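Local coordinates for putative acetyltransferase (Staphylococcus aureus subsp. aureus Mu50, PDB 3H4Q), which is of unknown function but probably transfers acetyl groups, from acetyl-CoA as in other members of the GNAT acetyltransferase family, at residues A[69-74]-A[126-131]. Residues are numbered along the deposited sequence; the frame is centred on the assembly and turned at random.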
loop_
_atom_site.group_PDB
_atom_site.type_symbol
_atom_site.label_atom_id
_atom_site.label_comp_id
_atom_site.label_asym_id
_atom_site.label_seq_id
_atom_site.Cartn_x
_atom_site.Cartn_y
_atom_site.Cartn_z
ATOM N N TYR A 69 -1.388 -5.607 -9.459
ATOM C CA TYR A 69 -1.119 -4.387 -8.694
ATOM C C TYR A 69 -0.859 -4.698 -7.226
ATOM O O TYR A 69 -0.636 -3.767 -6.437
ATOM C CB TYR A 69 -2.307 -3.406 -8.736
ATOM C CG TYR A 69 -2.649 -2.731 -10.038
ATOM C CD1 TYR A 69 -1.701 -2.528 -11.034
ATOM C CD2 TYR A 69 -3.904 -2.149 -10.214
ATOM C CE1 TYR A 69 -2.025 -1.845 -12.206
ATOM C CE2 TYR A 69 -4.231 -1.459 -11.387
ATOM C CZ TYR A 69 -3.283 -1.316 -12.374
ATOM O OH TYR A 69 -3.565 -0.633 -13.539
ATOM N N LEU A 70 -0.893 -5.977 -6.846
ATOM C CA LEU A 70 -0.752 -6.352 -5.443
ATOM C C LEU A 70 0.491 -7.195 -5.232
ATOM O O LEU A 70 0.704 -8.158 -5.935
ATOM C CB LEU A 70 -2.024 -7.092 -4.977
ATOM C CG LEU A 70 -2.161 -7.497 -3.496
ATOM C CD1 LEU A 70 -3.639 -7.486 -3.073
ATOM C CD2 LEU A 70 -1.509 -8.859 -3.133
ATOM N N TYR A 71 1.336 -6.795 -4.294
ATOM C CA TYR A 71 2.527 -7.568 -3.937
ATOM C C TYR A 71 2.329 -8.142 -2.546
ATOM O O TYR A 71 1.637 -7.517 -1.711
ATOM C CB TYR A 71 3.763 -6.693 -3.855
ATOM C CG TYR A 71 4.299 -6.110 -5.132
ATOM C CD1 TYR A 71 3.871 -4.880 -5.593
ATOM C CD2 TYR A 71 5.291 -6.766 -5.847
ATOM C CE1 TYR A 71 4.405 -4.324 -6.738
ATOM C CE2 TYR A 71 5.821 -6.226 -6.994
ATOM C CZ TYR A 71 5.379 -5.005 -7.432
ATOM O OH TYR A 71 5.913 -4.475 -8.573
ATOM N N VAL A 72 2.970 -9.286 -2.290
ATOM C CA VAL A 72 2.946 -9.957 -0.992
ATOM C C VAL A 72 4.368 -10.230 -0.525
ATOM O O VAL A 72 5.284 -10.324 -1.354
ATOM C CB VAL A 72 2.210 -11.329 -1.023
ATOM C CG1 VAL A 72 0.725 -11.142 -1.298
ATOM C CG2 VAL A 72 2.871 -12.308 -2.017
ATOM N N LEU A 73 4.567 -10.307 0.795
ATOM C CA LEU A 73 5.870 -10.696 1.354
ATOM C C LEU A 73 5.578 -12.076 1.925
ATOM O O LEU A 73 4.651 -12.244 2.715
ATOM C CB LEU A 73 6.392 -9.693 2.379
ATOM C CG LEU A 73 7.810 -9.967 2.914
ATOM C CD1 LEU A 73 8.406 -8.718 3.507
ATOM C CD2 LEU A 73 7.804 -11.052 3.949
ATOM N N GLU A 74 6.347 -13.060 1.489
ATOM C CA GLU A 74 6.097 -14.448 1.812
ATOM C C GLU A 74 7.361 -15.206 2.194
ATOM O O GLU A 74 8.347 -15.118 1.485
ATOM C CB GLU A 74 5.567 -15.108 0.546
ATOM C CG GLU A 74 5.443 -16.624 0.632
ATOM C CD GLU A 74 5.978 -17.325 -0.602
ATOM O OE1 GLU A 74 5.858 -16.785 -1.712
ATOM O OE2 GLU A 74 6.531 -18.429 -0.459
ATOM N N ASN A 126 8.989 -0.098 1.129
ATOM C CA ASN A 126 10.278 0.226 0.630
ATOM C C ASN A 126 10.562 -0.395 -0.716
ATOM O O ASN A 126 11.246 0.205 -1.545
ATOM C CB ASN A 126 11.293 -0.232 1.658
ATOM C CG ASN A 126 12.630 0.286 1.386
ATOM O OD1 ASN A 126 12.988 1.356 1.862
ATOM N ND2 ASN A 126 13.372 -0.416 0.559
ATOM N N TYR A 127 10.080 -1.613 -0.933
ATOM C CA TYR A 127 10.309 -2.290 -2.203
ATOM C C TYR A 127 9.566 -1.531 -3.307
ATOM O O TYR A 127 10.131 -1.281 -4.363
ATOM C CB TYR A 127 9.859 -3.741 -2.113
ATOM C CG TYR A 127 9.831 -4.476 -3.423
ATOM C CD1 TYR A 127 8.762 -4.328 -4.294
ATOM C CD2 TYR A 127 10.843 -5.338 -3.783
ATOM C CE1 TYR A 127 8.721 -4.999 -5.502
ATOM C CE2 TYR A 127 10.813 -6.020 -5.005
ATOM C CZ TYR A 127 9.747 -5.831 -5.857
ATOM O OH TYR A 127 9.697 -6.469 -7.068
ATOM N N VAL A 128 8.310 -1.157 -3.045
ATOM C CA VAL A 128 7.502 -0.420 -4.007
ATOM C C VAL A 128 8.080 0.959 -4.346
ATOM O O VAL A 128 8.038 1.378 -5.511
ATOM C CB VAL A 128 6.076 -0.256 -3.518
ATOM C CG1 VAL A 128 5.347 0.768 -4.361
ATOM C CG2 VAL A 128 5.345 -1.588 -3.546
ATOM N N ILE A 129 8.611 1.664 -3.347
ATOM C CA ILE A 129 9.201 2.995 -3.577
ATOM C C ILE A 129 10.391 2.825 -4.517
ATOM O O ILE A 129 10.546 3.597 -5.453
ATOM C CB ILE A 129 9.627 3.704 -2.249
ATOM C CG1 ILE A 129 8.399 4.183 -1.472
ATOM C CG2 ILE A 129 10.497 4.915 -2.537
ATOM C CD1 ILE A 129 8.701 4.583 0.011
ATOM N N ASP A 130 11.212 1.801 -4.289
ATOM C CA ASP A 130 12.345 1.530 -5.175
ATOM C C ASP A 130 11.936 1.198 -6.609
ATOM O O ASP A 130 12.632 1.576 -7.549
ATOM C CB ASP A 130 13.180 0.362 -4.671
ATOM C CG ASP A 130 14.091 0.730 -3.551
ATOM O OD1 ASP A 130 13.891 1.786 -2.898
ATOM O OD2 ASP A 130 15.030 -0.064 -3.327
ATOM N N VAL A 131 10.841 0.466 -6.787
ATOM C CA VAL A 131 10.407 0.108 -8.136
ATOM C C VAL A 131 9.924 1.365 -8.862
ATOM O O VAL A 131 10.361 1.633 -9.998
ATOM C CB VAL A 131 9.330 -0.964 -8.123
ATOM C CG1 VAL A 131 8.759 -1.143 -9.507
ATOM C CG2 VAL A 131 9.908 -2.269 -7.606
#
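Tyr71, reaching across to Tyr127, Val128 and Val131, is an example of how one aromatic residue can make every contact between two segments, here strand 70-74 and helix 126-131. Tyr69, just ahead of the strand, and Tyr71 both belong to the pocket occupied by a bound polyethylene glycol molecule, probably taken up from the crystallisation liquor. The CB of Tyr71 is directed toward the helix, and the CA of Tyr71 lies 8.7 Å from that of Val128. CG of Tyr71 stands anti to the carbonyl carbon (chi1 -69°), and the ring extends toward the helix with its hydroxyl end near Val131, where OH of Tyr71 comes within 4.5 Å of CG1 of Val131. One face of this ring receives the edge of Tyr127 in an offset edge-to-face pair, the planes inclined at 64° and the centroids 5.2 Å apart. The touching atom on the helix side is CE1 of Tyr127, 3.5 Å from CE2 of Tyr71, and the Tyr127 hydroxyl sits 3.9 Å from the same CE2. Farther back on the Tyr71 ring, Val128 approaches obliquely through CG2, 4.1 Å from CD1 of Tyr71.

In the GNAT fold this is the layer in which helix 120-134 lies against one face of the mixed sheet. The axes of helix 126-131 and strand 70-74 come within 10.8 Å, their N-to-C directions 134° apart. No hydrogen bond joins the two segments; backbone hydrogen bonds instead tie Tyr71 to Ile83 and Val72 to Arg22 on the flanking strands. Ile83 also touches both Tyr71 and Val128, while Ile21 touches both tyrosines. Two residues beyond Tyr71, Leu73 meets an earlier part of the same helix, at Ala120, Glu123 and Leu124.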